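Local coordinates for protein cyclin homolog (Herpesvirus saimiri, PDB 2F2C) that belongs to the D-type cyclins and may contribute to the cellular transformation and rapid T-cell proliferation that the virus brings about during latent infection, at residues 72-77 / 183-188; 53-58 / 78-83; 179-184 / 196-201; 38-43 / 189-194. All blocks are in the same frame, centred on the assembly; numbering follows the deposited sequence.

The four contacts tie together an all-helical cyclin with two cyclin-box sequence regions. Interaction 1 lies about 4 Å from the centre of the chain and joins those regions through helix 72-83 and the end of helix 170-184. Interaction 2, its centre about 7 Å from that of interaction 1, continues along helix 72-83 within the N-terminal region. Interaction 3 shares K183 and A184 with interaction 1 and lies about 9 Å away between centres. At the surface, interaction 4 bridges the two regions again through loops, and W41 links it to D81 of interaction 2. Interactions 2 and 3 do not touch. The second protein chain of the assembly meets none of these segments.

Interaction 1 (72-77 / 183-188)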
loop_
_atom_site.group_PDB
_atom_site.type_symbol
_atom_site.label_atom_id
_atom_site.label_comp_id
_atom_site.label_asym_id
_atom_site.label_seq_id
_atom_site.Cartn_x
_atom_site.Cartn_y
_atom_site.Cartn_z
ATOM N N VAL A 72 -9.805 6.348 4.525
ATOM C CA VAL A 72 -9.225 7.661 4.853
ATOM C C VAL A 72 -9.489 8.122 6.292
ATOM O O VAL A 72 -8.597 8.644 6.984
ATOM C CB VAL A 72 -9.768 8.736 3.913
ATOM C CG1 VAL A 72 -9.158 10.098 4.253
ATOM C CG2 VAL A 72 -9.487 8.344 2.467
ATOM N N PHE A 73 -10.721 7.953 6.749
ATOM C CA PHE A 73 -11.065 8.474 8.052
ATOM C C PHE A 73 -10.353 7.736 9.190
ATOM O O PHE A 73 -9.720 8.390 10.019
ATOM C CB PHE A 73 -12.578 8.556 8.273
ATOM C CG PHE A 73 -12.951 9.120 9.600
ATOM C CD1 PHE A 73 -12.606 10.425 9.934
ATOM C CD2 PHE A 73 -13.621 8.345 10.532
ATOM C CE1 PHE A 73 -12.950 10.956 11.169
ATOM C CE2 PHE A 73 -13.969 8.874 11.763
ATOM C CZ PHE A 73 -13.631 10.173 12.085
ATOM N N PRO A 74 -10.454 6.409 9.268
ATOM C CA PRO A 74 -9.719 5.688 10.287
ATOM C C PRO A 74 -8.248 6.115 10.342
ATOM O O PRO A 74 -7.723 6.389 11.442
ATOM C CB PRO A 74 -9.873 4.235 9.849
ATOM C CG PRO A 74 -11.215 4.211 9.287
ATOM C CD PRO A 74 -11.290 5.488 8.466
ATOM N N LEU A 75 -7.611 6.218 9.175
ATOM C CA LEU A 75 -6.182 6.519 9.119
ATOM C C LEU A 75 -5.928 7.927 9.596
ATOM O O LEU A 75 -4.995 8.174 10.357
ATOM C CB LEU A 75 -5.638 6.317 7.714
ATOM C CG LEU A 75 -4.150 6.162 7.415
ATOM C CD1 LEU A 75 -3.576 7.478 7.024
ATOM C CD2 LEU A 75 -3.364 5.561 8.565
ATOM N N SER A 76 -6.787 8.843 9.180
ATOM C CA SER A 76 -6.657 10.226 9.592
ATOM C C SER A 76 -6.871 10.395 11.108
ATOM O O SER A 76 -6.355 11.342 11.688
ATOM C CB SER A 76 -7.644 11.086 8.812
ATOM O OG SER A 76 -8.896 11.086 9.497
ATOM N N VAL A 77 -7.642 9.496 11.730
ATOM C CA VAL A 77 -7.788 9.447 13.190
ATOM C C VAL A 77 -6.502 8.932 13.850
ATOM O O VAL A 77 -6.017 9.470 14.851
ATOM C CB VAL A 77 -8.960 8.542 13.599
ATOM C CG1 VAL A 77 -8.987 8.326 15.086
ATOM C CG2 VAL A 77 -10.280 9.151 13.178
ATOM N N LYS A 183 -18.190 5.499 11.921
ATOM C CA LYS A 183 -18.884 6.405 12.843
ATOM C C LYS A 183 -18.475 6.160 14.299
ATOM O O LYS A 183 -18.167 7.111 15.013
ATOM C CB LYS A 183 -20.398 6.367 12.676
ATOM C CG LYS A 183 -20.928 7.172 11.476
ATOM C CD LYS A 183 -22.405 7.495 11.663
ATOM C CE LYS A 183 -22.958 8.358 10.534
ATOM N NZ LYS A 183 -23.341 7.592 9.316
ATOM N N ALA A 184 -18.434 4.893 14.729
ATOM C CA ALA A 184 -18.005 4.525 16.096
ATOM C C ALA A 184 -16.689 5.180 16.510
ATOM O O ALA A 184 -16.584 5.695 17.619
ATOM C CB ALA A 184 -17.916 3.013 16.242
ATOM N N LEU A 185 -15.708 5.186 15.599
ATOM C CA LEU A 185 -14.372 5.763 15.844
ATOM C C LEU A 185 -14.375 7.230 16.273
ATOM O O LEU A 185 -13.330 7.755 16.647
ATOM C CB LEU A 185 -13.474 5.610 14.611
ATOM C CG LEU A 185 -12.775 4.261 14.491
ATOM C CD1 LEU A 185 -12.395 3.971 13.077
ATOM C CD2 LEU A 185 -11.562 4.204 15.371
ATOM N N ILE A 186 -15.530 7.891 16.187
ATOM C CA ILE A 186 -15.679 9.258 16.689
ATOM C C ILE A 186 -15.595 9.273 18.223
ATOM O O ILE A 186 -15.027 10.192 18.825
ATOM C CB ILE A 186 -17.032 9.885 16.185
ATOM C CG1 ILE A 186 -16.985 10.089 14.672
ATOM C CG2 ILE A 186 -17.351 11.214 16.874
ATOM C CD1 ILE A 186 -18.198 10.840 14.090
ATOM N N GLN A 187 -16.170 8.245 18.839
ATOM C CA GLN A 187 -16.308 8.168 20.289
ATOM C C GLN A 187 -14.989 7.828 21.025
ATOM O O GLN A 187 -14.221 6.944 20.586
ATOM C CB GLN A 187 -17.410 7.168 20.637
ATOM C CG GLN A 187 -18.780 7.766 20.912
ATOM C CD GLN A 187 -19.041 9.066 20.182
ATOM O OE1 GLN A 187 -19.612 9.068 19.092
ATOM N NE2 GLN A 187 -18.621 10.173 20.776
ATOM N N PRO A 188 -14.731 8.547 22.119
ATOM C CA PRO A 188 -13.486 8.436 22.901
ATOM C C PRO A 188 -13.075 7.019 23.320
ATOM O O PRO A 188 -11.918 6.629 23.139
ATOM C CB PRO A 188 -13.789 9.262 24.152
ATOM C CG PRO A 188 -15.310 9.492 24.131
ATOM C CD PRO A 188 -15.640 9.564 22.677
#
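P74 and F73 near the start of helix 72-83 pack against L185 and I186, at the end of helix 170-184, at the junction of the two cyclin-box repeats. These four residues, all buried, form the tightly packed part of the contact, with L185 at its middle, touching both P74 and F73. P74 and L185 cross at about a right angle, and the L185 methyl CD1 rests against the CB-CG edge of the proline ring, 4.0 Å from P74 CG and 4.1 Å from P74 CB. A type I turn from A184 to Q187, closed by the bond from Q187 N to A184 O, sets L185 and I186 at its two middle positions.

The F73 ring is carried toward this turn by a chi1 of -179°, which sets CG opposite the backbone N. It meets two aliphatic groups obliquely: CZ lies 4.2 Å from I186 CG1, while CE2 stays 4.4 Å from L185 CB. One ring face is occupied from within its own helix, where V77 CG2 sits 3.7 Å above the plane, displaced toward the rim. H60 adds an edge-to-face ring contact.

The loose side is at the ends of segment 183-188. There, K183 starts out away from the contact and makes a cation-pi interaction with Y249; both K183 and P188 are partly exposed. Hydrogen bonds stay within each segment; in helix 72-83, F73 O receives both V77 N and the hydroxyl of S76. S76 OG donates to F73 O over 2.9 Å, at a C=O...donor angle of 122° and tilted 15° from the carbonyl plane.

Interaction 2 (53-58 / 78-83)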
loop_
_atom_site.group_PDB
_atom_site.type_symbol
_atom_site.label_atom_id
_atom_site.label_comp_id
_atom_site.label_asym_id
_atom_site.label_seq_id
_atom_site.Cartn_x
_atom_site.Cartn_y
_atom_site.Cartn_z
ATOM N N THR A 53 -14.077 14.692 20.239
ATOM C CA THR A 53 -15.341 14.223 19.653
ATOM C C THR A 53 -15.960 15.177 18.615
ATOM O O THR A 53 -16.500 14.728 17.596
ATOM C CB THR A 53 -16.390 13.896 20.743
ATOM O OG1 THR A 53 -15.770 13.231 21.851
ATOM C CG2 THR A 53 -17.399 12.868 20.222
ATOM N N ILE A 54 -15.901 16.481 18.884
ATOM C CA ILE A 54 -16.352 17.489 17.923
ATOM C C ILE A 54 -15.474 17.460 16.639
ATOM O O ILE A 54 -15.990 17.388 15.520
ATOM C CB ILE A 54 -16.397 18.885 18.604
ATOM C CG1 ILE A 54 -17.521 18.921 19.664
ATOM C CG2 ILE A 54 -16.645 19.972 17.591
ATOM C CD1 ILE A 54 -17.305 19.876 20.840
ATOM N N LEU A 55 -14.154 17.459 16.814
ATOM C CA LEU A 55 -13.230 17.550 15.704
ATOM C C LEU A 55 -13.301 16.326 14.813
ATOM O O LEU A 55 -13.214 16.432 13.588
ATOM C CB LEU A 55 -11.820 17.721 16.225
ATOM C CG LEU A 55 -10.710 17.569 15.202
ATOM C CD1 LEU A 55 -10.652 18.787 14.299
ATOM C CD2 LEU A 55 -9.390 17.348 15.947
ATOM N N LEU A 56 -13.454 15.160 15.427
ATOM C CA LEU A 56 -13.581 13.934 14.660
ATOM C C LEU A 56 -14.938 13.854 13.967
ATOM O O LEU A 56 -15.047 13.224 12.914
ATOM C CB LEU A 56 -13.333 12.709 15.534
ATOM C CG LEU A 56 -11.895 12.481 16.012
ATOM C CD1 LEU A 56 -11.816 11.135 16.720
ATOM C CD2 LEU A 56 -10.891 12.527 14.843
ATOM N N THR A 57 -15.956 14.500 14.548
ATOM C CA THR A 57 -17.275 14.634 13.921
ATOM C C THR A 57 -17.166 15.477 12.660
ATOM O O THR A 57 -17.746 15.152 11.639
ATOM C CB THR A 57 -18.280 15.238 14.903
ATOM O OG1 THR A 57 -18.615 14.258 15.890
ATOM C CG2 THR A 57 -19.602 15.490 14.236
ATOM N N TRP A 58 -16.399 16.546 12.721
ATOM C CA TRP A 58 -16.169 17.345 11.543
ATOM C C TRP A 58 -15.308 16.577 10.529
ATOM O O TRP A 58 -15.677 16.461 9.360
ATOM C CB TRP A 58 -15.528 18.660 11.949
ATOM C CG TRP A 58 -15.188 19.578 10.829
ATOM C CD1 TRP A 58 -16.056 20.303 10.057
ATOM C CD2 TRP A 58 -13.880 19.915 10.378
ATOM N NE1 TRP A 58 -15.363 21.062 9.144
ATOM C CE2 TRP A 58 -14.023 20.840 9.319
ATOM C CE3 TRP A 58 -12.593 19.532 10.763
ATOM C CZ2 TRP A 58 -12.928 21.377 8.641
ATOM C CZ3 TRP A 58 -11.504 20.053 10.085
ATOM C CH2 TRP A 58 -11.675 20.968 9.037
ATOM N N SER A 78 -5.953 7.872 13.269
ATOM C CA SER A 78 -4.735 7.284 13.737
ATOM C C SER A 78 -3.640 8.320 13.731
ATOM O O SER A 78 -2.980 8.518 14.758
ATOM C CB SER A 78 -4.351 6.139 12.839
ATOM O OG SER A 78 -3.181 5.528 13.344
ATOM N N ILE A 79 -3.463 9.000 12.594
ATOM C CA ILE A 79 -2.419 10.027 12.465
ATOM C C ILE A 79 -2.579 11.086 13.537
ATOM O O ILE A 79 -1.594 11.496 14.149
ATOM C CB ILE A 79 -2.423 10.686 11.071
ATOM C CG1 ILE A 79 -1.862 9.742 10.006
ATOM C CG2 ILE A 79 -1.594 11.962 11.068
ATOM C CD1 ILE A 79 -2.058 10.272 8.614
ATOM N N LEU A 80 -3.826 11.501 13.768
ATOM C CA LEU A 80 -4.145 12.556 14.739
ATOM C C LEU A 80 -3.686 12.160 16.131
ATOM O O LEU A 80 -2.906 12.892 16.742
ATOM C CB LEU A 80 -5.636 12.909 14.730
ATOM C CG LEU A 80 -6.184 13.705 15.933
ATOM C CD1 LEU A 80 -5.754 15.180 15.894
ATOM C CD2 LEU A 80 -7.710 13.601 16.068
ATOM N N ASP A 81 -4.133 11.001 16.618
ATOM C CA ASP A 81 -3.728 10.531 17.959
ATOM C C ASP A 81 -2.214 10.394 18.104
ATOM O O ASP A 81 -1.619 11.012 18.990
ATOM C CB ASP A 81 -4.424 9.221 18.339
ATOM C CG ASP A 81 -5.931 9.375 18.458
ATOM O OD1 ASP A 81 -6.395 10.491 18.807
ATOM O OD2 ASP A 81 -6.727 8.433 18.210
ATOM N N ARG A 82 -1.597 9.605 17.222
ATOM C CA ARG A 82 -0.142 9.468 17.197
ATOM C C ARG A 82 0.538 10.820 17.281
ATOM O O ARG A 82 1.393 11.021 18.135
ATOM C CB ARG A 82 0.318 8.744 15.933
ATOM C CG ARG A 82 0.269 7.231 16.019
ATOM C CD ARG A 82 0.765 6.535 14.764
ATOM N NE ARG A 82 -0.271 6.476 13.738
ATOM C CZ ARG A 82 -0.048 6.280 12.441
ATOM N NH1 ARG A 82 1.195 6.134 11.983
ATOM N NH2 ARG A 82 -1.077 6.234 11.593
ATOM N N TYR A 83 0.142 11.744 16.404
ATOM C CA TYR A 83 0.696 13.101 16.380
ATOM C C TYR A 83 0.533 13.808 17.712
ATOM O O TYR A 83 1.421 14.540 18.143
ATOM C CB TYR A 83 0.063 13.956 15.275
ATOM C CG TYR A 83 0.553 15.382 15.298
ATOM C CD1 TYR A 83 1.848 15.699 14.869
ATOM C CD2 TYR A 83 -0.252 16.417 15.785
ATOM C CE1 TYR A 83 2.329 17.026 14.919
ATOM C CE2 TYR A 83 0.216 17.749 15.836
ATOM C CZ TYR A 83 1.507 18.043 15.401
ATOM O OH TYR A 83 1.981 19.337 15.426
#
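Apolar packing across the contact centres on one methyl, L80 CD2, which meets both L55 and L56. L56 comes closer, with its CD2 3.6 Å from L80 CD2, and these two side chains cross obliquely. L55 instead meets L80 tip to tip, CD2 to CD2, at 4.1 Å. L80 extends with CG anti to the backbone N (chi1 164°), which carries its branched end into the space between the two segments, whose nearest CA atoms, of L56 and L80, are 9.5 Å apart. The segments therefore meet through leucine ends.

Hydrogen bonds of the side chains run along each helix. T57 OG1 donates to T53 O over 2.8 Å, and the backbone N of T57 reaches that same oxygen from the opposite face of its carbonyl plane. On the other helix, R82 folds back one turn so that NH2 donates to S78 OG at 2.8 Å, the hydroxyl lying 22° out of the guanidinium plane. A weak bond from R82 NE joins it, and R82 NH2 also bonds to T147 O.

Charge enters beside the leucines. D81 forms a salt bridge through OD2 with R52, while OD1 accepts from W41 NE1, so both carboxylate oxygens are engaged. The leucine packing of helices 49-65 and 72-83 is characteristic of the all-helical core of a cyclin box.

Interaction 3 (179-184 / 196-201); sequences TTICKA and GLICAG
Where I181 meets I198 and C199, neither segment contributes a ring or other flat side chain to the contact; aliphatic branches meet each other and the backbone of the opposing helix instead. The branches of I181 divide the work. CG2 touches its counterpart across the gap, I198 CG2, at 4.0 Å, the two isoleucines meeting at a slant. CD1 goes to the helix itself, lying 3.8 Å from C199 CA and 4.0 Å from C199 O. A chi1 of -76° sets CG1 of I181 anti to the carbonyl carbon and sends the longer arm toward the other helix, where CG1 lies near I198 O and CD1 ends at C199.

C199 begins by pointing away, and its sulfur reaches only the fringe: SG is 4.2 Å from I181 CD1. The helices are close nonetheless, with I181 CA and C199 CA 6.7 Å apart. No hydrogen bond crosses between the segments, and all three touching residues are buried. L156, on helix 156-162, packs on both I181 and C199, making a third wall. This aliphatic packing of helices 170-184 and 195-208, joined by a short connection, belongs to the all-helical core of the C-terminal cyclin region.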
loop_
_atom_site.group_PDB
_atom_site.type_symbol
_atom_site.label_atom_id
_atom_site.label_comp_id
_atom_site.label_asym_id
_atom_site.label_seq_id
_atom_site.Cartn_x
_atom_site.Cartn_y
_atom_site.Cartn_z
ATOM N N THR A 179 -19.202 1.711 7.288
ATOM C CA THR A 179 -19.941 2.891 7.701
ATOM C C THR A 179 -20.066 2.872 9.216
ATOM O O THR A 179 -19.735 3.853 9.885
ATOM C CB THR A 179 -21.339 2.916 7.072
ATOM O OG1 THR A 179 -21.235 2.819 5.650
ATOM C CG2 THR A 179 -21.991 4.283 7.289
ATOM N N THR A 180 -20.536 1.742 9.742
ATOM C CA THR A 180 -20.629 1.497 11.179
ATOM C C THR A 180 -19.293 1.688 11.925
ATOM O O THR A 180 -19.235 2.373 12.961
ATOM C CB THR A 180 -21.172 0.081 11.406
ATOM O OG1 THR A 180 -22.454 -0.046 10.775
ATOM C CG2 THR A 180 -21.452 -0.165 12.891
ATOM N N ILE A 181 -18.220 1.096 11.407
ATOM C CA ILE A 181 -16.918 1.283 12.057
ATOM C C ILE A 181 -16.484 2.766 12.040
ATOM O O ILE A 181 -16.162 3.325 13.100
ATOM C CB ILE A 181 -15.849 0.331 11.483
ATOM C CG1 ILE A 181 -16.068 -1.073 12.022
ATOM C CG2 ILE A 181 -14.500 0.757 11.904
ATOM C CD1 ILE A 181 -15.733 -2.159 11.029
ATOM N N CYS A 182 -16.530 3.397 10.857
ATOM C CA CYS A 182 -16.156 4.811 10.720
ATOM C C CYS A 182 -16.922 5.762 11.624
ATOM O O CYS A 182 -16.355 6.749 12.061
ATOM C CB CYS A 182 -16.270 5.289 9.296
ATOM S SG CYS A 182 -14.979 4.655 8.220
ATOM N N LYS A 183 -18.190 5.499 11.921
ATOM C CA LYS A 183 -18.884 6.405 12.843
ATOM C C LYS A 183 -18.475 6.160 14.299
ATOM O O LYS A 183 -18.167 7.111 15.013
ATOM C CB LYS A 183 -20.398 6.367 12.676
ATOM C CG LYS A 183 -20.928 7.172 11.476
ATOM C CD LYS A 183 -22.405 7.495 11.663
ATOM C CE LYS A 183 -22.958 8.358 10.534
ATOM N NZ LYS A 183 -23.341 7.592 9.316
ATOM N N ALA A 184 -18.434 4.893 14.729
ATOM C CA ALA A 184 -18.005 4.525 16.096
ATOM C C ALA A 184 -16.689 5.180 16.510
ATOM O O ALA A 184 -16.584 5.695 17.619
ATOM C CB ALA A 184 -17.916 3.013 16.242
ATOM N N GLY A 196 -8.512 -4.869 15.303
ATOM C CA GLY A 196 -9.202 -6.112 14.986
ATOM C C GLY A 196 -10.466 -6.254 15.804
ATOM O O GLY A 196 -11.471 -6.732 15.301
ATOM N N LEU A 197 -10.426 -5.845 17.070
ATOM C CA LEU A 197 -11.624 -5.893 17.900
ATOM C C LEU A 197 -12.696 -4.900 17.440
ATOM O O LEU A 197 -13.857 -5.291 17.250
ATOM C CB LEU A 197 -11.291 -5.704 19.381
ATOM C CG LEU A 197 -10.787 -6.965 20.088
ATOM C CD1 LEU A 197 -10.330 -6.642 21.506
ATOM C CD2 LEU A 197 -11.838 -8.086 20.065
ATOM N N ILE A 198 -12.318 -3.631 17.258
ATOM C CA ILE A 198 -13.242 -2.650 16.683
ATOM C C ILE A 198 -13.963 -3.251 15.468
ATOM O O ILE A 198 -15.196 -3.214 15.384
ATOM C CB ILE A 198 -12.503 -1.382 16.259
ATOM C CG1 ILE A 198 -11.753 -0.753 17.433
ATOM C CG2 ILE A 198 -13.472 -0.388 15.615
ATOM C CD1 ILE A 198 -10.679 0.237 16.967
ATOM N N CYS A 199 -13.183 -3.828 14.548
ATOM C CA CYS A 199 -13.714 -4.440 13.335
ATOM C C CYS A 199 -14.660 -5.588 13.602
ATOM O O CYS A 199 -15.765 -5.568 13.115
ATOM C CB CYS A 199 -12.602 -4.956 12.444
ATOM S SG CYS A 199 -13.310 -5.560 10.891
ATOM N N ALA A 200 -14.205 -6.603 14.330
ATOM C CA ALA A 200 -15.078 -7.671 14.824
ATOM C C ALA A 200 -16.435 -7.133 15.287
ATOM O O ALA A 200 -17.483 -7.641 14.888
ATOM C CB ALA A 200 -14.393 -8.437 15.996
ATOM N N GLY A 201 -16.400 -6.115 16.142
ATOM C CA GLY A 201 -17.605 -5.518 16.684
ATOM C C GLY A 201 -18.456 -4.893 15.592
ATOM O O GLY A 201 -19.668 -5.140 15.530
#

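Interaction 4 (38-43 / 189-194); sequences TSLWEI and NIALLS
L40 meets A191 with both branches of its isopropyl group. CD1 lies 3.7 Å and CD2 3.8 Å from A191 CB, so the small methyl sits before the fork of the leucine. L192 completes the first shell from beside it: its CD2 rests 3.8 Å from L40 CB, and its CD1 packs against the carbonyl oxygen of T38. These are van der Waals contacts, with no hydrogen bond between the segments.

Two turns present the residues. L40 is the second residue of a type II turn from S39 to E42, in which W41 takes the positive phi (62°) expected at the third position. A191 and L192 are the middle pair of a type I turn from I190 to L193, closed by the bond from L193 N to I190 O at 3.2 Å. In a cyclin with two cyclin-box repeats, the turns sit in inter-helix loops, one in the N-terminal region and one in the C-terminal region, and they meet at the surface, with T38 and L192 exposed.

Further out, R52 of helix 49-65 touches L40 and W41 of one loop and A191 of the other. F37 packs on L192. Where the second loop ends, S194 occupies the N-cap position of helix 195-208, and its OG is hydrogen-bonded to E31 OE1.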
loop_
_atom_site.group_PDB
_atom_site.type_symbol
_atom_site.label_atom_id
_atom_site.label_comp_id
_atom_site.label_asym_id
_atom_site.label_seq_id
_atom_site.Cartn_x
_atom_site.Cartn_y
_atom_site.Cartn_z
ATOM N N THR A 38 -3.024 3.636 27.035
ATOM C CA THR A 38 -3.757 3.485 28.291
ATOM C C THR A 38 -4.745 4.645 28.467
ATOM O O THR A 38 -5.924 4.432 28.773
ATOM C CB THR A 38 -2.816 3.376 29.527
ATOM O OG1 THR A 38 -2.038 4.575 29.661
ATOM C CG2 THR A 38 -1.774 2.248 29.354
ATOM N N SER A 39 -4.259 5.868 28.255
ATOM C CA SER A 39 -5.054 7.070 28.511
ATOM C C SER A 39 -5.034 8.059 27.343
ATOM O O SER A 39 -4.006 8.690 27.066
ATOM C CB SER A 39 -4.567 7.761 29.774
ATOM O OG SER A 39 -5.333 8.921 29.988
ATOM N N LEU A 40 -6.181 8.215 26.687
ATOM C CA LEU A 40 -6.257 8.975 25.446
ATOM C C LEU A 40 -5.926 10.449 25.642
ATOM O O LEU A 40 -6.490 11.097 26.527
ATOM C CB LEU A 40 -7.636 8.812 24.804
ATOM C CG LEU A 40 -7.841 9.419 23.422
ATOM C CD1 LEU A 40 -6.966 8.710 22.395
ATOM C CD2 LEU A 40 -9.305 9.312 23.058
ATOM N N TRP A 41 -5.004 10.946 24.807
ATOM C CA TRP A 41 -4.584 12.362 24.762
ATOM C C TRP A 41 -3.944 12.866 26.058
ATOM O O TRP A 41 -3.924 14.071 26.311
ATOM C CB TRP A 41 -5.763 13.269 24.358
ATOM C CG TRP A 41 -6.065 13.298 22.878
ATOM C CD1 TRP A 41 -5.764 12.332 21.956
ATOM C CD2 TRP A 41 -6.754 14.335 22.159
ATOM N NE1 TRP A 41 -6.198 12.714 20.709
ATOM C CE2 TRP A 41 -6.818 13.935 20.802
ATOM C CE3 TRP A 41 -7.314 15.569 22.520
ATOM C CZ2 TRP A 41 -7.421 14.722 19.809
ATOM C CZ3 TRP A 41 -7.909 16.349 21.533
ATOM C CH2 TRP A 41 -7.956 15.921 20.194
ATOM N N GLU A 42 -3.399 11.939 26.851
ATOM C CA GLU A 42 -2.909 12.217 28.212
ATOM C C GLU A 42 -1.833 13.298 28.318
ATOM O O GLU A 42 -1.767 14.005 29.312
ATOM C CB GLU A 42 -2.441 10.935 28.868
ATOM N N ILE A 43 -1.012 13.425 27.283
ATOM C CA ILE A 43 0.092 14.389 27.224
ATOM C C ILE A 43 -0.383 15.829 27.024
ATOM O O ILE A 43 0.432 16.744 26.916
ATOM C CB ILE A 43 1.069 13.964 26.081
ATOM C CG1 ILE A 43 1.912 12.770 26.533
ATOM C CG2 ILE A 43 1.980 15.120 25.631
ATOM C CD1 ILE A 43 2.148 11.735 25.455
ATOM N N ASN A 189 -14.015 6.252 23.859
ATOM C CA ASN A 189 -13.727 4.916 24.362
ATOM C C ASN A 189 -13.401 3.879 23.270
ATOM O O ASN A 189 -13.099 2.724 23.569
ATOM C CB ASN A 189 -14.901 4.438 25.215
ATOM C CG ASN A 189 -16.132 4.122 24.383
ATOM O OD1 ASN A 189 -16.436 4.811 23.402
ATOM N ND2 ASN A 189 -16.839 3.067 24.762
ATOM N N ILE A 190 -13.439 4.277 22.009
ATOM C CA ILE A 190 -13.180 3.328 20.936
ATOM C C ILE A 190 -11.703 3.385 20.582
ATOM O O ILE A 190 -11.133 2.423 20.067
ATOM C CB ILE A 190 -14.107 3.627 19.700
ATOM C CG1 ILE A 190 -15.589 3.451 20.073
ATOM C CG2 ILE A 190 -13.806 2.732 18.520
ATOM C CD1 ILE A 190 -15.944 2.126 20.811
ATOM N N ALA A 191 -11.075 4.519 20.885
ATOM C CA ALA A 191 -9.693 4.775 20.452
ATOM C C ALA A 191 -8.716 3.745 21.014
ATOM O O ALA A 191 -7.716 3.411 20.369
ATOM C CB ALA A 191 -9.264 6.181 20.851
ATOM N N LEU A 192 -9.030 3.240 22.208
ATOM C CA LEU A 192 -8.132 2.377 22.950
ATOM C C LEU A 192 -8.215 0.903 22.533
ATOM O O LEU A 192 -7.330 0.121 22.862
ATOM C CB LEU A 192 -8.387 2.522 24.464
ATOM C CG LEU A 192 -8.658 3.887 25.148
ATOM C CD1 LEU A 192 -8.551 3.784 26.691
ATOM C CD2 LEU A 192 -7.752 5.018 24.648
ATOM N N LEU A 193 -9.262 0.516 21.819
ATOM C CA LEU A 193 -9.429 -0.887 21.436
ATOM C C LEU A 193 -8.556 -1.253 20.244
ATOM O O LEU A 193 -8.178 -0.398 19.445
ATOM C CB LEU A 193 -10.891 -1.216 21.149
ATOM C CG LEU A 193 -11.880 -0.679 22.190
ATOM C CD1 LEU A 193 -13.254 -0.470 21.571
ATOM C CD2 LEU A 193 -11.951 -1.546 23.455
ATOM N N SER A 194 -8.211 -2.528 20.130
ATOM C CA SER A 194 -7.330 -2.946 19.064
ATOM C C SER A 194 -8.146 -3.009 17.776
ATOM O O SER A 194 -9.325 -3.393 17.793
ATOM C CB SER A 194 -6.644 -4.275 19.404
ATOM O OG SER A 194 -7.269 -5.377 18.769
#